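Local coordinates for protein TRAP dicarboxylate transporter, DctP subunit (Sulfurospirillum deleyianum, PDB 4OVS) that probably binds succinate and related dicarboxylates in the periplasm and delivers them to the membrane part of a TRAP transporter, at residues 88-96 / 170-178; 99-109 / 309-320. One frame throughout, in Å; residues are numbered along the deposited sequence.

Interaction 1 of 2, residues 88-96 / 170-178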
loop_
_atom_site.group_PDB
_atom_site.type_symbol
_atom_site.label_atom_id
_atom_site.label_comp_id
_atom_site.label_asym_id
_atom_site.label_seq_id
_atom_site.Cartn_x
_atom_site.Cartn_y
_atom_site.Cartn_z
HETATM N N MSE A 88 -5.611 8.103 -0.009
HETATM C CA MSE A 88 -4.212 7.671 -0.094
HETATM C C MSE A 88 -4.053 6.221 -0.535
HETATM O O MSE A 88 -3.516 5.390 0.202
HETATM C CB MSE A 88 -3.520 7.903 1.215
HETATM C CG MSE A 88 -3.532 9.305 1.719
HETATM SE SE MSE A 88 -5.054 9.597 2.938
HETATM C CE MSE A 88 -4.510 11.290 3.657
ATOM N N PRO A 89 -4.546 5.900 -1.723
ATOM C CA PRO A 89 -4.635 4.522 -2.222
ATOM C C PRO A 89 -3.295 3.905 -2.475
ATOM O O PRO A 89 -2.377 4.620 -2.821
ATOM C CB PRO A 89 -5.392 4.681 -3.543
ATOM C CG PRO A 89 -6.105 5.957 -3.397
ATOM C CD PRO A 89 -5.219 6.840 -2.623
ATOM N N SER A 90 -3.151 2.591 -2.292
ATOM C CA SER A 90 -1.886 1.943 -2.642
ATOM C C SER A 90 -1.724 1.937 -4.180
ATOM O O SER A 90 -2.692 2.089 -4.913
ATOM C CB SER A 90 -1.819 0.529 -2.118
ATOM O OG SER A 90 -2.693 -0.292 -2.850
ATOM N N PHE A 91 -0.491 1.757 -4.650
ATOM C CA PHE A 91 -0.198 1.806 -6.078
ATOM C C PHE A 91 -1.101 0.861 -6.874
ATOM O O PHE A 91 -1.576 1.174 -7.965
ATOM C CB PHE A 91 1.298 1.474 -6.318
ATOM C CG PHE A 91 2.275 2.398 -5.580
ATOM C CD1 PHE A 91 1.957 3.716 -5.348
ATOM C CD2 PHE A 91 3.468 1.914 -5.086
ATOM C CE1 PHE A 91 2.805 4.534 -4.650
ATOM C CE2 PHE A 91 4.323 2.721 -4.373
ATOM C CZ PHE A 91 4.010 4.031 -4.176
ATOM N N SER A 92 -1.297 -0.326 -6.356
ATOM C CA SER A 92 -2.133 -1.337 -7.046
ATOM C C SER A 92 -3.532 -0.821 -7.358
ATOM O O SER A 92 -4.153 -1.237 -8.330
ATOM C CB SER A 92 -2.318 -2.599 -6.179
ATOM O OG SER A 92 -1.106 -3.313 -5.970
ATOM N N LYS A 93 -4.032 0.063 -6.507
ATOM C CA LYS A 93 -5.379 0.553 -6.597
ATOM C C LYS A 93 -5.547 1.479 -7.817
ATOM O O LYS A 93 -6.652 1.703 -8.263
ATOM C CB LYS A 93 -5.756 1.284 -5.310
ATOM C CG LYS A 93 -5.577 0.483 -4.030
ATOM C CD LYS A 93 -6.633 -0.587 -3.821
ATOM C CE LYS A 93 -6.132 -1.714 -2.902
ATOM N NZ LYS A 93 -5.982 -1.342 -1.484
ATOM N N PHE A 94 -4.442 1.978 -8.362
ATOM C CA PHE A 94 -4.456 2.844 -9.544
ATOM C C PHE A 94 -4.312 2.095 -10.869
ATOM O O PHE A 94 -4.421 2.685 -11.952
ATOM C CB PHE A 94 -3.292 3.847 -9.476
ATOM C CG PHE A 94 -3.435 4.902 -8.390
ATOM C CD1 PHE A 94 -4.103 6.095 -8.638
ATOM C CD2 PHE A 94 -2.884 4.704 -7.134
ATOM C CE1 PHE A 94 -4.224 7.059 -7.674
ATOM C CE2 PHE A 94 -3.005 5.680 -6.143
ATOM C CZ PHE A 94 -3.669 6.846 -6.408
ATOM N N THR A 95 -4.039 0.804 -10.804
ATOM C CA THR A 95 -3.565 0.116 -12.000
ATOM C C THR A 95 -4.608 -0.076 -13.105
ATOM O O THR A 95 -4.238 -0.347 -14.233
ATOM C CB THR A 95 -2.851 -1.219 -11.655
ATOM O OG1 THR A 95 -3.776 -2.172 -11.100
ATOM C CG2 THR A 95 -1.685 -0.953 -10.661
ATOM N N SER A 96 -5.893 0.087 -12.805
ATOM C CA SER A 96 -6.878 0.076 -13.875
ATOM C C SER A 96 -6.940 1.424 -14.622
ATOM O O SER A 96 -7.176 1.428 -15.806
ATOM C CB SER A 96 -8.267 -0.331 -13.379
ATOM O OG SER A 96 -8.829 0.627 -12.498
ATOM N N ILE A 170 -5.290 -11.061 -3.193
ATOM C CA ILE A 170 -4.448 -9.982 -3.728
ATOM C C ILE A 170 -5.248 -8.700 -3.885
ATOM O O ILE A 170 -6.476 -8.721 -3.960
ATOM C CB ILE A 170 -3.916 -10.295 -5.117
ATOM C CG1 ILE A 170 -5.065 -10.674 -6.051
ATOM C CG2 ILE A 170 -2.912 -11.414 -5.043
ATOM C CD1 ILE A 170 -4.632 -10.760 -7.526
HETATM N N MSE A 171 -4.545 -7.588 -3.954
HETATM C CA MSE A 171 -5.124 -6.352 -4.455
HETATM C C MSE A 171 -5.303 -6.470 -5.972
HETATM O O MSE A 171 -4.740 -7.388 -6.607
HETATM C CB MSE A 171 -4.204 -5.195 -4.134
HETATM C CG MSE A 171 -3.945 -4.959 -2.635
HETATM SE SE MSE A 171 -2.461 -3.623 -2.379
HETATM C CE MSE A 171 -0.957 -4.702 -3.005
ATOM N N SER A 172 -6.060 -5.538 -6.555
ATOM C CA SER A 172 -6.495 -5.683 -7.941
ATOM C C SER A 172 -5.440 -5.224 -8.906
ATOM O O SER A 172 -5.444 -4.082 -9.333
ATOM C CB SER A 172 -7.747 -4.867 -8.225
ATOM O OG SER A 172 -8.219 -5.164 -9.539
ATOM N N SER A 173 -4.556 -6.133 -9.277
ATOM C CA SER A 173 -3.425 -5.791 -10.098
ATOM C C SER A 173 -3.001 -6.979 -10.917
ATOM O O SER A 173 -2.750 -8.049 -10.366
ATOM C CB SER A 173 -2.258 -5.398 -9.201
ATOM O OG SER A 173 -1.058 -5.335 -9.961
ATOM N N HIS A 174 -2.888 -6.802 -12.229
ATOM C CA HIS A 174 -2.486 -7.908 -13.095
ATOM C C HIS A 174 -1.088 -8.394 -12.758
ATOM O O HIS A 174 -0.796 -9.573 -12.896
ATOM C CB HIS A 174 -2.600 -7.541 -14.574
ATOM C CG HIS A 174 -3.994 -7.193 -14.985
ATOM N ND1 HIS A 174 -4.295 -6.068 -15.723
ATOM C CD2 HIS A 174 -5.172 -7.820 -14.755
ATOM C CE1 HIS A 174 -5.598 -6.020 -15.937
ATOM N NE2 HIS A 174 -6.153 -7.069 -15.356
ATOM N N VAL A 175 -0.236 -7.522 -12.241
ATOM C CA VAL A 175 1.114 -7.967 -11.904
ATOM C C VAL A 175 1.090 -8.958 -10.739
ATOM O O VAL A 175 1.750 -10.003 -10.771
ATOM C CB VAL A 175 2.039 -6.796 -11.573
ATOM C CG1 VAL A 175 3.144 -7.247 -10.607
ATOM C CG2 VAL A 175 2.606 -6.173 -12.874
ATOM N N LEU A 176 0.327 -8.633 -9.701
ATOM C CA LEU A 176 0.177 -9.556 -8.565
ATOM C C LEU A 176 -0.485 -10.869 -8.931
ATOM O O LEU A 176 -0.147 -11.895 -8.350
ATOM C CB LEU A 176 -0.617 -8.915 -7.457
ATOM C CG LEU A 176 -0.038 -7.606 -6.948
ATOM C CD1 LEU A 176 -0.960 -7.059 -5.895
ATOM C CD2 LEU A 176 1.388 -7.739 -6.411
ATOM N N GLU A 177 -1.436 -10.881 -9.861
ATOM C CA GLU A 177 -2.051 -12.168 -10.171
ATOM C C GLU A 177 -1.082 -13.011 -10.983
ATOM O O GLU A 177 -1.026 -14.225 -10.833
ATOM C CB GLU A 177 -3.465 -12.070 -10.798
ATOM C CG GLU A 177 -3.663 -11.184 -11.970
ATOM C CD GLU A 177 -5.137 -11.108 -12.380
ATOM O OE1 GLU A 177 -5.753 -10.023 -12.249
ATOM O OE2 GLU A 177 -5.680 -12.143 -12.834
ATOM N N ALA A 178 -0.300 -12.360 -11.824
ATOM C CA ALA A 178 0.773 -13.032 -12.540
ATOM C C ALA A 178 1.822 -13.585 -11.557
ATOM O O ALA A 178 2.330 -14.688 -11.723
ATOM C CB ALA A 178 1.409 -12.062 -13.521
HETATM O O HOH W 1 -4.046 -3.947 -13.161
#

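Interaction 2 of 2, residues 99-109 / 309-320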
loop_
_atom_site.group_PDB
_atom_site.type_symbol
_atom_site.label_atom_id
_atom_site.label_comp_id
_atom_site.label_asym_id
_atom_site.label_seq_id
_atom_site.Cartn_x
_atom_site.Cartn_y
_atom_site.Cartn_z
ATOM N N PRO A 99 -2.241 1.794 -15.977
ATOM C CA PRO A 99 -1.563 0.499 -16.043
ATOM C C PRO A 99 -0.113 0.544 -15.613
ATOM O O PRO A 99 0.357 -0.393 -14.943
ATOM C CB PRO A 99 -1.685 0.119 -17.511
ATOM C CG PRO A 99 -2.976 0.738 -17.945
ATOM C CD PRO A 99 -3.177 1.979 -17.095
ATOM N N GLU A 100 0.582 1.627 -15.940
ATOM C CA GLU A 100 2.019 1.712 -15.678
ATOM C C GLU A 100 2.352 1.716 -14.183
ATOM O O GLU A 100 3.476 1.407 -13.793
ATOM C CB GLU A 100 2.642 2.956 -16.357
ATOM C CG GLU A 100 2.577 2.947 -17.872
ATOM C CD GLU A 100 1.281 3.531 -18.407
ATOM O OE1 GLU A 100 1.259 4.058 -19.546
ATOM O OE2 GLU A 100 0.271 3.457 -17.683
HETATM N N MSE A 101 1.388 2.087 -13.352
HETATM C CA MSE A 101 1.639 2.093 -11.916
HETATM C C MSE A 101 1.977 0.675 -11.448
HETATM O O MSE A 101 2.502 0.483 -10.351
HETATM C CB MSE A 101 0.438 2.620 -11.158
HETATM C CG MSE A 101 0.729 2.931 -9.697
HETATM SE SE MSE A 101 1.744 4.572 -9.434
HETATM C CE MSE A 101 0.359 5.780 -10.030
ATOM N N GLN A 102 1.695 -0.329 -12.278
ATOM C CA GLN A 102 2.066 -1.703 -11.919
ATOM C C GLN A 102 3.569 -1.880 -11.804
ATOM O O GLN A 102 4.049 -2.881 -11.261
ATOM C CB GLN A 102 1.504 -2.706 -12.917
ATOM C CG GLN A 102 0.045 -2.865 -12.800
ATOM C CD GLN A 102 -0.488 -3.841 -13.807
ATOM O OE1 GLN A 102 -0.869 -4.963 -13.462
ATOM N NE2 GLN A 102 -0.524 -3.422 -15.072
ATOM N N LEU A 103 4.326 -0.928 -12.330
ATOM C CA LEU A 103 5.771 -0.937 -12.156
ATOM C C LEU A 103 6.185 -1.171 -10.680
ATOM O O LEU A 103 7.033 -1.983 -10.400
ATOM C CB LEU A 103 6.346 0.383 -12.648
ATOM C CG LEU A 103 7.807 0.711 -12.378
ATOM C CD1 LEU A 103 8.760 -0.156 -13.181
ATOM C CD2 LEU A 103 7.972 2.156 -12.738
ATOM N N PHE A 104 5.562 -0.464 -9.763
ATOM C CA PHE A 104 5.937 -0.499 -8.356
ATOM C C PHE A 104 5.462 -1.795 -7.617
ATOM O O PHE A 104 5.869 -2.063 -6.491
ATOM C CB PHE A 104 5.336 0.714 -7.654
ATOM C CG PHE A 104 5.789 2.046 -8.195
ATOM C CD1 PHE A 104 6.974 2.177 -8.900
ATOM C CD2 PHE A 104 5.032 3.190 -7.962
ATOM C CE1 PHE A 104 7.402 3.411 -9.370
ATOM C CE2 PHE A 104 5.457 4.445 -8.444
ATOM C CZ PHE A 104 6.637 4.549 -9.132
ATOM N N ASP A 105 4.613 -2.586 -8.263
ATOM C CA ASP A 105 4.181 -3.891 -7.753
ATOM C C ASP A 105 5.080 -5.047 -8.180
ATOM O O ASP A 105 4.956 -6.145 -7.665
ATOM C CB ASP A 105 2.798 -4.243 -8.295
ATOM C CG ASP A 105 1.696 -3.629 -7.518
ATOM O OD1 ASP A 105 1.967 -3.045 -6.441
ATOM O OD2 ASP A 105 0.547 -3.736 -7.998
ATOM N N LEU A 106 5.952 -4.834 -9.157
ATOM C CA LEU A 106 6.750 -5.950 -9.668
ATOM C C LEU A 106 7.575 -6.572 -8.556
ATOM O O LEU A 106 8.150 -5.874 -7.738
ATOM C CB LEU A 106 7.666 -5.486 -10.781
ATOM C CG LEU A 106 6.975 -5.103 -12.083
ATOM C CD1 LEU A 106 7.958 -4.323 -12.978
ATOM C CD2 LEU A 106 6.427 -6.366 -12.785
ATOM N N PRO A 107 7.613 -7.897 -8.503
ATOM C CA PRO A 107 8.333 -8.532 -7.394
ATOM C C PRO A 107 9.842 -8.275 -7.423
ATOM O O PRO A 107 10.483 -8.446 -8.437
ATOM C CB PRO A 107 8.001 -10.014 -7.552
ATOM C CG PRO A 107 7.417 -10.169 -8.915
ATOM C CD PRO A 107 6.806 -8.846 -9.273
ATOM N N PHE A 108 10.376 -7.815 -6.296
ATOM C CA PHE A 108 11.797 -7.542 -6.144
ATOM C C PHE A 108 12.336 -6.380 -6.974
ATOM O O PHE A 108 13.539 -6.276 -7.146
ATOM C CB PHE A 108 12.628 -8.785 -6.430
ATOM C CG PHE A 108 12.395 -9.885 -5.442
ATOM C CD1 PHE A 108 13.041 -9.881 -4.224
ATOM C CD2 PHE A 108 11.502 -10.898 -5.717
ATOM C CE1 PHE A 108 12.818 -10.880 -3.284
ATOM C CE2 PHE A 108 11.273 -11.921 -4.778
ATOM C CZ PHE A 108 11.934 -11.906 -3.562
ATOM N N ILE A 109 11.471 -5.481 -7.430
ATOM C CA ILE A 109 11.933 -4.340 -8.226
ATOM C C ILE A 109 12.743 -3.330 -7.372
ATOM O O ILE A 109 13.714 -2.734 -7.836
ATOM C CB ILE A 109 10.751 -3.651 -8.989
ATOM C CG1 ILE A 109 11.274 -2.583 -9.959
ATOM C CG2 ILE A 109 9.788 -2.993 -8.049
ATOM C CD1 ILE A 109 11.351 -3.016 -11.386
HETATM N N MSE A 309 9.828 -15.396 -9.527
HETATM C CA MSE A 309 8.887 -14.300 -9.545
HETATM C C MSE A 309 9.248 -13.212 -10.565
HETATM O O MSE A 309 8.360 -12.543 -11.100
HETATM C CB MSE A 309 8.729 -13.728 -8.134
HETATM C CG MSE A 309 7.912 -14.642 -7.213
HETATM SE SE MSE A 309 7.412 -13.681 -5.558
HETATM C CE MSE A 309 5.647 -14.502 -5.161
ATOM N N GLU A 310 10.532 -13.022 -10.830
ATOM C CA GLU A 310 10.927 -12.049 -11.841
ATOM C C GLU A 310 10.613 -12.527 -13.243
ATOM O O GLU A 310 10.529 -11.722 -14.181
ATOM C CB GLU A 310 12.402 -11.716 -11.715
ATOM C CG GLU A 310 12.664 -10.863 -10.488
ATOM C CD GLU A 310 14.089 -10.949 -10.014
ATOM O OE1 GLU A 310 14.906 -11.584 -10.718
ATOM O OE2 GLU A 310 14.371 -10.409 -8.912
ATOM N N ALA A 311 10.421 -13.830 -13.395
ATOM C CA ALA A 311 10.156 -14.393 -14.714
ATOM C C ALA A 311 8.927 -13.765 -15.354
ATOM O O ALA A 311 8.718 -13.886 -16.547
ATOM C CB ALA A 311 9.993 -15.930 -14.629
ATOM N N ILE A 312 8.118 -13.078 -14.553
ATOM C CA ILE A 312 6.888 -12.488 -15.051
ATOM C C ILE A 312 7.096 -11.125 -15.764
ATOM O O ILE A 312 6.175 -10.625 -16.423
ATOM C CB ILE A 312 5.877 -12.301 -13.912
ATOM C CG1 ILE A 312 6.248 -11.098 -13.041
ATOM C CG2 ILE A 312 5.774 -13.582 -13.027
ATOM C CD1 ILE A 312 5.202 -10.773 -11.991
ATOM N N TYR A 313 8.272 -10.515 -15.614
ATOM C CA TYR A 313 8.459 -9.125 -16.072
ATOM C C TYR A 313 8.100 -8.950 -17.563
ATOM O O TYR A 313 7.439 -7.975 -17.942
ATOM C CB TYR A 313 9.899 -8.637 -15.838
ATOM C CG TYR A 313 10.278 -8.178 -14.429
ATOM C CD1 TYR A 313 9.674 -8.702 -13.297
ATOM C CD2 TYR A 313 11.282 -7.236 -14.248
ATOM C CE1 TYR A 313 10.056 -8.280 -12.005
ATOM C CE2 TYR A 313 11.664 -6.818 -12.984
ATOM C CZ TYR A 313 11.057 -7.346 -11.864
ATOM O OH TYR A 313 11.462 -6.888 -10.617
ATOM N N PRO A 314 8.556 -9.871 -18.423
ATOM C CA PRO A 314 8.321 -9.622 -19.851
ATOM C C PRO A 314 6.852 -9.569 -20.257
ATOM O O PRO A 314 6.499 -8.872 -21.198
ATOM C CB PRO A 314 9.035 -10.789 -20.522
ATOM C CG PRO A 314 10.179 -11.066 -19.612
ATOM C CD PRO A 314 9.637 -10.850 -18.215
ATOM N N GLN A 315 6.002 -10.295 -19.560
ATOM C CA GLN A 315 4.563 -10.219 -19.788
ATOM C C GLN A 315 4.072 -8.765 -19.735
ATOM O O GLN A 315 3.007 -8.451 -20.265
ATOM C CB GLN A 315 3.814 -11.010 -18.703
ATOM C CG GLN A 315 4.323 -12.431 -18.464
ATOM C CD GLN A 315 3.462 -13.166 -17.463
ATOM O OE1 GLN A 315 2.305 -12.796 -17.235
ATOM N NE2 GLN A 315 4.020 -14.188 -16.842
ATOM N N PHE A 316 4.845 -7.889 -19.088
ATOM C CA PHE A 316 4.393 -6.537 -18.788
ATOM C C PHE A 316 5.176 -5.406 -19.492
ATOM O O PHE A 316 4.931 -4.222 -19.224
ATOM C CB PHE A 316 4.410 -6.330 -17.266
ATOM C CG PHE A 316 3.488 -7.240 -16.543
ATOM C CD1 PHE A 316 2.158 -6.917 -16.410
ATOM C CD2 PHE A 316 3.934 -8.448 -16.039
ATOM C CE1 PHE A 316 1.281 -7.780 -15.755
ATOM C CE2 PHE A 316 3.068 -9.316 -15.379
ATOM C CZ PHE A 316 1.744 -8.979 -15.234
ATOM N N TYR A 317 6.110 -5.761 -20.369
ATOM C CA TYR A 317 6.807 -4.764 -21.195
ATOM C C TYR A 317 5.824 -3.946 -22.033
ATOM O O TYR A 317 6.032 -2.755 -22.282
ATOM C CB TYR A 317 7.795 -5.450 -22.142
ATOM C CG TYR A 317 9.026 -6.029 -21.469
ATOM C CD1 TYR A 317 9.218 -5.923 -20.093
ATOM C CD2 TYR A 317 9.997 -6.690 -22.215
ATOM C CE1 TYR A 317 10.351 -6.454 -19.497
ATOM C CE2 TYR A 317 11.119 -7.206 -21.633
ATOM C CZ TYR A 317 11.298 -7.086 -20.280
ATOM O OH TYR A 317 12.427 -7.615 -19.709
ATOM N N LYS A 318 4.750 -4.585 -22.475
ATOM C CA LYS A 318 3.801 -3.915 -23.334
ATOM C C LYS A 318 2.996 -2.855 -22.588
ATOM O O LYS A 318 2.867 -1.727 -23.064
ATOM C CB LYS A 318 2.879 -4.942 -23.979
ATOM C CG LYS A 318 1.788 -4.363 -24.840
ATOM C CD LYS A 318 0.856 -5.475 -25.287
ATOM C CE LYS A 318 1.502 -6.363 -26.336
ATOM N NZ LYS A 318 1.601 -5.646 -27.626
ATOM N N THR A 319 2.485 -3.197 -21.407
ATOM C CA THR A 319 1.540 -2.316 -20.731
ATOM C C THR A 319 2.214 -1.387 -19.728
ATOM O O THR A 319 1.677 -0.329 -19.424
ATOM C CB THR A 319 0.459 -3.128 -20.009
ATOM O OG1 THR A 319 1.082 -4.152 -19.221
ATOM C CG2 THR A 319 -0.480 -3.780 -21.009
ATOM N N ILE A 320 3.378 -1.783 -19.212
ATOM C CA ILE A 320 4.155 -0.948 -18.279
ATOM C C ILE A 320 5.270 -0.194 -18.992
ATOM O O ILE A 320 5.471 0.997 -18.758
ATOM C CB ILE A 320 4.812 -1.786 -17.149
ATOM C CG1 ILE A 320 3.750 -2.544 -16.350
ATOM C CG2 ILE A 320 5.642 -0.884 -16.226
ATOM C CD1 ILE A 320 4.262 -3.139 -15.021
HETATM O O HOH W 2 -1.326 -4.912 -17.476
#

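Interaction 1 of 2, residues 88-96 / 170-178
Two serine hydroxyls, of S90 and S92, meet one selenomethionine, M171, and no direct hydrogen bond joins the two segments. M171 lies against the turn at 90-93, touched along its length. Its CB packs on CB of S92, its SE stands 3.4 Å from OG of S90, and its terminal CE is 3.3 Å from OG of S92. The chain is straight to SE and then bends at chi3 (-70°), which turns the methyl beside the S92 hydroxyl. K93 crosses M171 at about a right angle, with its CE 3.9 Å from CG of M171. Beyond CE, the amine of K93 pairs with D72 and with a bound succinate molecule.

The S92 hydroxyl also has CD1 of L176 beside it, but its polar partner is the carboxylate of D105, which binds S173 OG as well. At the far end of the turn, T95 folds its hydroxyl back onto its own segment: with chi1 at 66°, OG1 sits 2.9 Å from the S92 carbonyl oxygen, which also accepts from T95 N on the same face of its plane. A water donates to T95 OG1 (2.7 Å) and accepts from H174 N, so it bridges the segments at the first turn of the helix. S173 precedes that helix as its N-cap, with a weak bond from V175 N to S173 OG.

The contact borders the ligand cleft of a TRAP-type solute-binding protein: K93 is one of the succinate-binding residues, and M171 lies two residues after another, R169.

Interaction 2 of 2, residues 99-109 / 309-320
The Y313 ring has CG of L106 over one face, while the carbonyl oxygen of P107 lies at its edge, in the ring plane. There Y313 OH donates to P107 O over 2.9 Å, approaching from above the carbonyl plane, about 42° out of it. CD1 of I109 adds an oblique contact to the ring, 4.1 Å from CE2 of Y313. The F108 ring and the E310 carboxylate have planes nearly perpendicular, at 84°; OE2 of E310 comes within 3.4 Å of CB of F108, and SE of M309 is also set obliquely to the ring.

P107 is the proline of the type II turn 106-109. Its CB rests on CB of M309, and its CD is 3.7 Å from CD1 of I312.

Farther along, I320 has CG1 beside the backbone N (chi1 -59°) and CD1 extended from it, so that CD1 reaches CB of Q102 (3.5 Å) and the backbone N of L103; CG2 meets CB of L103. The Q102 amide is held at both ends: NE2 donates to P99 O and to a water also bonded to T319 OG1, while OE1 accepts from V175 N.

This is largely apolar packing, set away from the succinate site. It joins the loop between strand 86-87 and helix 113-120 to the junction of helices 299-310 and 317-330 in the solute-binding fold.

In the fold
Interactions 1 and 2 have their centres about 11 Å apart and share one loop, between strand 86-87 and helix 113-120. Along the chain their segments alternate: 88-96, 99-109, 170-178, 309-320. The loop therefore meets the start of helix 174-181 first and the C-terminal helices later. The two contacts also touch directly, through residues D105 and Q102. Interaction 1 lies deeper, about 9 Å from the chain centre against 16 Å, and it holds the succinate-binding K93. Interaction 2 carries the later part of the same loop to the C-terminal helices, so one loop runs from the succinate-binding K93 to those helices.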